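Local coordinates for protein secreted in xylem 3 (Fusarium oxysporum, PDB 5OD4) that is a secreted avirulence effector of a fungal plant pathogen that probably suppresses plant immune responses and can itself be recognised by the host, at residues 63-68 against 123-128; 21-24 against 29-32; 82-85 against 90-93. One frame throughout, in Å; residues are numbered along the deposited sequence.

The chain folds as a beta-sandwich of two antiparallel sheets. Interaction 1 (63-68 with 123-128) joins the sheets through the buried interior. Interaction 2 (21-24 with 29-32) lies earlier in the chain, in the long loop between strands 17-21 and 39-40. Interaction 3 (82-85 with 90-93) is nested between the segments of interaction 1 and sits at the turn linking strands 77-85 and 94-101. The three centres are 20 to 21 Å apart. Interactions 1 and 2 meet where Phe-21 packs on Ile-63. Interactions 1 and 3 share a sheet, since strands 119-127 and 77-85 are neighbours. One contact belongs to the core; the others are peripheral, one within a loop, one where a strand end meets its turn.

Interaction 1: residues 63-68 against 123-128; sequences IDVAPP and LTISED. With EDO (1,2-ethanediol), chain F.
Val-65 packs on Ile-125, and Ile-63 on Leu-123, across the interior of a beta-sandwich. Strand 60-66 belongs to one sheet and strand 119-127 to the other. The facing CA atoms are 9.1 Å apart at Ile-63 and Leu-123, and 8.6 Å apart at Val-65 and Ile-125. No hydrogen bond links the two segments. Each strand is bonded to neighbours in its own sheet, and only apolar side chains span the gap here.

Both pairs meet tip to tip. Ile-63 offers its CG2 branch to CD2 of Leu-123 at 4.2 Å, a looser touch. Leu-123 reaches across because CG lies anti to its backbone N (chi1 171°). Ile-79 of strand 77-85 touches both Val-65 and Leu-123, while Ile-50 of strand 47-53 touches both Ile-63 and Leu-123. The two pairs are therefore part of a wider buried layer.

Asp-64, between Ile-63 and Val-65, points to the other side of its sheet and is still buried. Its carboxylate forms a salt bridge with Arg-49 and hydrogen bonds with Tyr-51 and Thr-110. At the far end of the other segment, Glu-127 OE1 accepts a 2.8 Å hydrogen bond from O2 of a 1,2-ethanediol, probably left from crystallisation.

The closer apolar pair is Val-65 with Ile-125. Ile-125 has an extended outer chain (chi2 171°), which carries CD1 toward the valine. There Ile-125 CD1 meets both branches of Val-65, with CG2 at 3.7 Å and CG1 at 4.1 Å.

Interaction 2: residues 21-24 against 29-32; sequences FSTE and ARML
Arg-30 reaches back along its loop to Glu-24 and Thr-23. The touching residues lie in the irregular connection between strands 17-21 and 39-40. Their backbones stay well apart: the nearest CA atoms of the two segments, those of Glu-24 and Ala-29, are 9.1 Å from each other. A single long side chain bridges the distance.

The tight part is the guanidinium end. Arg-30 NH2 donates to the carbonyl O of Glu-24 at 2.9 Å, with an angle of 158° at the hydrogen. The acceptor lies close to the guanidinium plane. Seen from the carbonyl, however, the donor is tilted 33° out of the carbonyl plane. Glu-24 CB lies over one face of the guanidinium, 3.7 Å from Arg-30 NH2. The methyl CG2 of Thr-23 sits at its edge, 3.8 Å from Arg-30 NH2. The arginine chain bends at chi2 (77°) on its way to this site.

The loose part is the acidic end of Glu-24. Its carboxylate does not pair with the arginine, although the charges are opposite: Glu-24 OE2 stays 5.0 Å from Arg-30 NH2. Glu-24 is exposed, and it touches a crystal neighbour, as Arg-30 does, so lattice packing may influence this side of the loop.

Other partners hold the guanidinium. NE forms a salt bridge with Glu-52 of strand 47-53, and NH1 is hydrogen-bonded to the carbonyl oxygens of Pro-25 and Tyr-28. Arg-30 therefore gathers several backbone carbonyls of its own loop around one cation and ties them to a strand of the sandwich. The positive charge is probably balanced mainly by Glu-52, while the neutral carbonyl of Glu-24 helps fix how the guanidinium is turned.

Interaction 3: residues 82-85 against 90-93; sequences RRIP and NAAG
Ile-84 and Gly-93 bring the backbones together where strand 77-85 runs into the turn before strand 94-101. Their CA atoms are 4.3 Å apart. The two strands are antiparallel neighbours in one sheet, so the contact lies at the base of a beta-hairpin connection. Gly-93 has a positive phi of 81°, and its CA approaches the carbonyl O of Arg-83 at 3.3 Å. This is a CA-H...O contact. Just beyond it, Arg-83 and Asp-94 are joined by backbone hydrogen bonding.

Among the side chains, Ile-84 lies along the returning loop. Ile-84 CG2 meets the methyl CB of Ala-91 at 3.8 Å. On its other branch, Ile-84 CG1 lies 3.9 Å from Gly-93 CA. A looser touch of Pro-85 on the same alanine methyl is doubtful, since the proline has two conformers.

The polar side is carried by Arg-82. Its chain turns at chi3 (72°), and the guanidinium comes edge-on to the carbonyl of Ala-92. Arg-82 NH2 donates to Ala-92 O at 2.9 Å in a nearly straight bond, 175° at the hydrogen, with the oxygen almost in the guanidinium plane. A water makes a second link: it accepts from Arg-82 NH1 at 2.9 Å and donates to Ala-92 O at 3.0 Å.

The arginine side chain also touches Cys-5, which is disulfide-bonded to Cys-95, and Pro-8. Arg-83 turns away and pairs instead with Asp-94 in a salt bridge, with a cation-pi contact to Tyr-119. One charged group, directly and through water, grips one carbonyl oxygen of the loop. Two donors on that oxygen satisfy it well and hold the guanidinium edge against the turn.

Interaction 1: residues 63-68 against 123-128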
loop_
_atom_site.group_PDB
_atom_site.type_symbol
_atom_site.label_atom_id
_atom_site.label_comp_id
_atom_site.label_asym_id
_atom_site.label_seq_id
_atom_site.Cartn_x
_atom_site.Cartn_y
_atom_site.Cartn_z
ATOM N N ILE A 63 -0.238 0.166 -5.836
ATOM C CA ILE A 63 0.148 -0.845 -4.862
ATOM C C ILE A 63 -0.696 -2.076 -5.118
ATOM O O ILE A 63 -1.914 -1.989 -5.121
ATOM C CB ILE A 63 -0.048 -0.363 -3.428
ATOM C CG1 ILE A 63 0.758 0.912 -3.180
ATOM C CG2 ILE A 63 0.341 -1.478 -2.421
ATOM C CD1 ILE A 63 0.698 1.467 -1.782
ATOM N N ASP A 64 -0.039 -3.225 -5.282
ATOM C CA ASP A 64 -0.711 -4.534 -5.351
ATOM C C ASP A 64 -0.299 -5.362 -4.151
ATOM O O ASP A 64 0.873 -5.384 -3.782
ATOM C CB ASP A 64 -0.308 -5.289 -6.622
ATOM C CG ASP A 64 -0.743 -4.666 -7.902
ATOM O OD1 ASP A 64 -1.866 -4.124 -7.998
ATOM O OD2 ASP A 64 0.048 -4.776 -8.909
ATOM N N VAL A 65 -1.276 -6.129 -3.600
ATOM C CA VAL A 65 -1.024 -7.043 -2.482
ATOM C C VAL A 65 -1.646 -8.375 -2.856
ATOM O O VAL A 65 -2.808 -8.427 -3.247
ATOM C CB VAL A 65 -1.641 -6.494 -1.194
ATOM C CG1 VAL A 65 -1.456 -7.503 -0.054
ATOM C CG2 VAL A 65 -1.037 -5.150 -0.831
ATOM N N ALA A 66 -0.882 -9.490 -2.715
ATOM C CA ALA A 66 -1.412 -10.777 -3.119
ATOM C C ALA A 66 -0.836 -11.872 -2.268
ATOM O O ALA A 66 0.295 -11.768 -1.762
ATOM C CB ALA A 66 -1.104 -11.057 -4.584
ATOM N N PRO A 67 -1.558 -12.989 -2.139
ATOM C CA PRO A 67 -0.955 -14.202 -1.574
ATOM C C PRO A 67 0.212 -14.668 -2.432
ATOM O O PRO A 67 0.286 -14.334 -3.624
ATOM C CB PRO A 67 -2.087 -15.245 -1.626
ATOM C CG PRO A 67 -3.348 -14.445 -1.819
ATOM C CD PRO A 67 -2.924 -13.259 -2.624
ATOM N N PRO A 68 1.124 -15.466 -1.871
ATOM C CA PRO A 68 2.221 -16.037 -2.658
ATOM C C PRO A 68 1.754 -17.182 -3.528
ATOM O O PRO A 68 0.806 -17.893 -3.181
ATOM C CB PRO A 68 3.173 -16.565 -1.588
ATOM C CG PRO A 68 2.204 -17.007 -0.510
ATOM C CD PRO A 68 1.175 -15.903 -0.468
ATOM N N LEU A 123 2.003 2.714 4.105
ATOM C CA LEU A 123 1.218 1.531 3.819
ATOM C C LEU A 123 1.206 0.621 5.048
ATOM O O LEU A 123 2.257 0.344 5.627
ATOM C CB LEU A 123 1.868 0.768 2.652
ATOM C CG LEU A 123 1.341 -0.612 2.314
ATOM C CD1 LEU A 123 -0.104 -0.545 1.846
ATOM C CD2 LEU A 123 2.228 -1.281 1.275
ATOM N N THR A 124 0.017 0.124 5.380
ATOM C CA THR A 124 -0.135 -0.909 6.423
ATOM C C THR A 124 -0.954 -2.034 5.837
ATOM O O THR A 124 -1.999 -1.795 5.219
ATOM C CB THR A 124 -0.813 -0.363 7.673
ATOM O OG1 THR A 124 -0.099 0.756 8.190
ATOM C CG2 THR A 124 -0.903 -1.418 8.768
ATOM N N ILE A 125 -0.505 -3.263 6.063
ATOM C CA ILE A 125 -1.236 -4.498 5.698
ATOM C C ILE A 125 -1.392 -5.285 6.986
ATOM O O ILE A 125 -0.390 -5.563 7.677
ATOM C CB ILE A 125 -0.455 -5.333 4.681
ATOM C CG1 ILE A 125 -0.173 -4.532 3.390
ATOM C CG2 ILE A 125 -1.194 -6.610 4.351
ATOM C CD1 ILE A 125 0.786 -5.208 2.428
ATOM N N SER A 126 -2.625 -5.685 7.320
ATOM C CA SER A 126 -2.852 -6.452 8.559
ATOM C C SER A 126 -4.006 -7.400 8.404
ATOM O O SER A 126 -5.025 -7.044 7.863
ATOM C CB SER A 126 -3.146 -5.495 9.702
ATOM O OG SER A 126 -3.232 -6.196 10.913
ATOM N N GLU A 127 -3.862 -8.589 8.966
ATOM C CA GLU A 127 -4.990 -9.498 9.099
ATOM C C GLU A 127 -6.051 -8.902 9.968
ATOM O O GLU A 127 -5.724 -8.287 10.967
ATOM C CB GLU A 127 -4.523 -10.865 9.634
ATOM C CG GLU A 127 -5.645 -11.871 9.728
ATOM C CD GLU A 127 -5.243 -13.252 10.245
ATOM O OE1 GLU A 127 -4.002 -13.469 10.453
ATOM O OE2 GLU A 127 -6.146 -14.085 10.445
ATOM N N ASP A 128 -7.307 -9.113 9.606
ATOM C CA ASP A 128 -8.404 -8.687 10.494
ATOM C C ASP A 128 -8.347 -9.346 11.870
ATOM O O ASP A 128 -8.103 -10.556 11.882
ATOM C CB ASP A 128 -9.773 -9.096 10.010
ATOM C CG ASP A 128 -10.303 -8.160 9.003
ATOM O OD1 ASP A 128 -9.563 -7.193 8.731
ATOM O OD2 ASP A 128 -11.454 -8.366 8.519
ATOM O OXT ASP A 128 -8.653 -8.771 12.932
HETATM C C1 EDO F . -5.761 -14.477 14.037
HETATM O O1 EDO F . -5.613 -13.150 14.603
HETATM C C2 EDO F . -4.398 -15.083 13.680
HETATM O O2 EDO F . -3.514 -14.103 13.155
#

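Interaction 2: residues 21-24 against 29-32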
loop_
_atom_site.group_PDB
_atom_site.type_symbol
_atom_site.label_atom_id
_atom_site.label_comp_id
_atom_site.label_asym_id
_atom_site.label_seq_id
_atom_site.Cartn_x
_atom_site.Cartn_y
_atom_site.Cartn_z
ATOM N N PHE A 21 7.047 5.360 1.829
ATOM C CA PHE A 21 7.792 5.672 0.619
ATOM C C PHE A 21 7.479 7.065 0.150
ATOM O O PHE A 21 6.438 7.631 0.447
ATOM C CB PHE A 21 7.559 4.654 -0.499
ATOM C CG PHE A 21 6.136 4.594 -1.010
ATOM C CD1 PHE A 21 5.195 3.801 -0.382
ATOM C CD2 PHE A 21 5.723 5.359 -2.098
ATOM C CE1 PHE A 21 3.895 3.724 -0.873
ATOM C CE2 PHE A 21 4.445 5.278 -2.575
ATOM C CZ PHE A 21 3.531 4.473 -1.960
ATOM N N SER A 22 8.426 7.587 -0.622
ATOM C CA SER A 22 8.312 8.853 -1.327
ATOM C C SER A 22 8.049 8.587 -2.829
ATOM O O SER A 22 8.309 7.523 -3.358
ATOM C CB SER A 22 9.609 9.680 -1.142
ATOM O OG SER A 22 9.881 9.990 0.206
ATOM N N THR A 23 7.529 9.602 -3.474
ATOM C CA THR A 23 7.403 9.620 -4.941
ATOM C C THR A 23 8.371 10.692 -5.456
ATOM O O THR A 23 8.349 11.848 -5.005
ATOM C CB THR A 23 5.957 9.938 -5.354
ATOM O OG1 THR A 23 5.105 8.871 -4.888
ATOM C CG2 THR A 23 5.802 10.185 -6.812
ATOM N N GLU A 24 9.151 10.312 -6.449
ATOM C CA GLU A 24 10.088 11.240 -7.020
ATOM C C GLU A 24 9.398 12.321 -7.812
ATOM O O GLU A 24 8.348 12.047 -8.439
ATOM C CB GLU A 24 11.099 10.542 -7.937
ATOM C CG GLU A 24 12.191 9.771 -7.200
ATOM C CD GLU A 24 11.814 8.863 -6.057
ATOM O OE1 GLU A 24 12.314 9.140 -4.938
ATOM O OE2 GLU A 24 11.120 7.858 -6.293
ATOM N N ALA A 29 13.312 10.699 -14.638
ATOM C CA ALA A 29 12.946 9.553 -15.466
ATOM C C ALA A 29 12.810 8.264 -14.660
ATOM O O ALA A 29 13.669 7.943 -13.872
ATOM C CB ALA A 29 13.993 9.356 -16.547
ATOM N N ARG A 30 11.777 7.512 -14.943
ATOM C CA ARG A 30 11.620 6.132 -14.491
ATOM C C ARG A 30 11.611 5.195 -15.680
ATOM O O ARG A 30 11.150 5.563 -16.755
ATOM C CB ARG A 30 10.250 5.877 -13.902
ATOM C CG ARG A 30 9.958 6.459 -12.594
ATOM C CD ARG A 30 9.651 7.899 -12.627
ATOM N NE ARG A 30 8.912 8.245 -11.464
ATOM C CZ ARG A 30 8.786 9.442 -10.960
ATOM N NH1 ARG A 30 9.481 10.454 -11.413
ATOM N NH2 ARG A 30 8.032 9.584 -9.855
ATOM N N MET A 31 12.036 3.971 -15.465
ATOM C CA MET A 31 11.849 2.909 -16.456
ATOM C C MET A 31 10.627 2.110 -16.029
ATOM O O MET A 31 10.592 1.489 -14.961
ATOM C CB MET A 31 13.067 2.006 -16.512
ATOM C CG MET A 31 14.352 2.692 -16.879
ATOM S SD MET A 31 14.370 3.661 -18.412
ATOM C CE MET A 31 14.020 2.331 -19.489
ATOM N N LEU A 32 9.576 2.155 -16.834
ATOM C CA LEU A 32 8.302 1.556 -16.459
ATOM C C LEU A 32 8.227 0.093 -16.945
ATOM O O LEU A 32 8.871 -0.287 -17.924
ATOM C CB LEU A 32 7.122 2.362 -17.005
ATOM C CG LEU A 32 7.077 3.817 -16.516
ATOM C CD1 LEU A 32 5.937 4.527 -17.201
ATOM C CD2 LEU A 32 6.960 3.956 -15.017
#

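Interaction 3: residues 82-85 against 90-93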
loop_
_atom_site.group_PDB
_atom_site.type_symbol
_atom_site.label_atom_id
_atom_site.label_comp_id
_atom_site.label_asym_id
_atom_site.label_seq_id
_atom_site.Cartn_x
_atom_site.Cartn_y
_atom_site.Cartn_z
ATOM N N ARG A 82 -2.017 5.913 4.152
ATOM C CA ARG A 82 -2.137 7.293 4.603
ATOM C C ARG A 82 -1.130 8.140 3.841
ATOM O O ARG A 82 -0.080 7.653 3.412
ATOM C CB ARG A 82 -1.886 7.415 6.108
ATOM C CG ARG A 82 -2.878 6.582 6.905
ATOM C CD ARG A 82 -2.767 6.741 8.400
ATOM N NE ARG A 82 -3.262 8.020 8.809
ATOM C CZ ARG A 82 -2.562 9.068 9.244
ATOM N NH1 ARG A 82 -1.257 9.111 9.305
ATOM N NH2 ARG A 82 -3.262 10.088 9.590
ATOM N N ARG A 83 -1.465 9.417 3.654
ATOM C CA ARG A 83 -0.519 10.360 3.040
ATOM C C ARG A 83 -0.270 11.509 4.005
ATOM O O ARG A 83 -1.216 12.023 4.633
ATOM C CB ARG A 83 -0.986 10.831 1.667
ATOM C CG ARG A 83 -2.234 11.699 1.655
ATOM C CD ARG A 83 -2.578 12.143 0.240
ATOM N NE ARG A 83 -3.747 13.001 0.228
ATOM C CZ ARG A 83 -4.234 13.611 -0.840
ATOM N NH1 ARG A 83 -3.587 13.534 -1.996
ATOM N NH2 ARG A 83 -5.328 14.350 -0.758
ATOM N N ILE A 84 0.994 11.920 4.107
ATOM C CA ILE A 84 1.364 13.020 4.988
ATOM C C ILE A 84 2.045 14.074 4.138
ATOM O O ILE A 84 3.065 13.788 3.481
ATOM C CB ILE A 84 2.250 12.606 6.139
ATOM C CG1 ILE A 84 1.592 11.496 6.949
ATOM C CG2 ILE A 84 2.545 13.821 7.051
ATOM C CD1 ILE A 84 2.318 11.148 8.227
ATOM N N PRO A 85 1.508 15.309 4.093
ATOM C CA PRO A 85 2.148 16.423 3.383
ATOM C C PRO A 85 3.618 16.530 3.728
ATOM O O PRO A 85 3.934 16.535 4.901
ATOM C CB PRO A 85 1.344 17.636 3.884
ATOM C CG PRO A 85 -0.053 17.086 4.035
ATOM C CD PRO A 85 0.182 15.718 4.627
ATOM N N ASN A 90 4.320 18.905 11.773
ATOM C CA ASN A 90 3.158 18.758 12.600
ATOM C C ASN A 90 1.877 18.218 11.862
ATOM O O ASN A 90 0.774 18.152 12.459
ATOM C CB ASN A 90 2.821 20.105 13.246
ATOM C CG ASN A 90 3.981 20.672 14.062
ATOM O OD1 ASN A 90 4.192 21.889 14.105
ATOM N ND2 ASN A 90 4.740 19.792 14.706
ATOM N N ALA A 91 2.016 17.872 10.632
ATOM C CA ALA A 91 0.878 17.338 9.893
ATOM C C ALA A 91 0.310 16.067 10.473
ATOM O O ALA A 91 1.075 15.139 10.759
ATOM C CB ALA A 91 1.320 17.076 8.455
ATOM N N ALA A 92 -1.026 15.987 10.523
ATOM C CA ALA A 92 -1.698 14.797 10.980
ATOM C C ALA A 92 -1.790 13.678 10.010
ATOM O O ALA A 92 -1.966 12.511 10.411
ATOM C CB ALA A 92 -3.061 15.167 11.423
ATOM N N GLY A 93 -1.720 14.012 8.727
ATOM C CA GLY A 93 -1.937 13.035 7.679
ATOM C C GLY A 93 -3.403 12.763 7.385
ATOM O O GLY A 93 -4.281 13.077 8.188
HETATM O O HOH W 1 0.084 10.509 11.430
#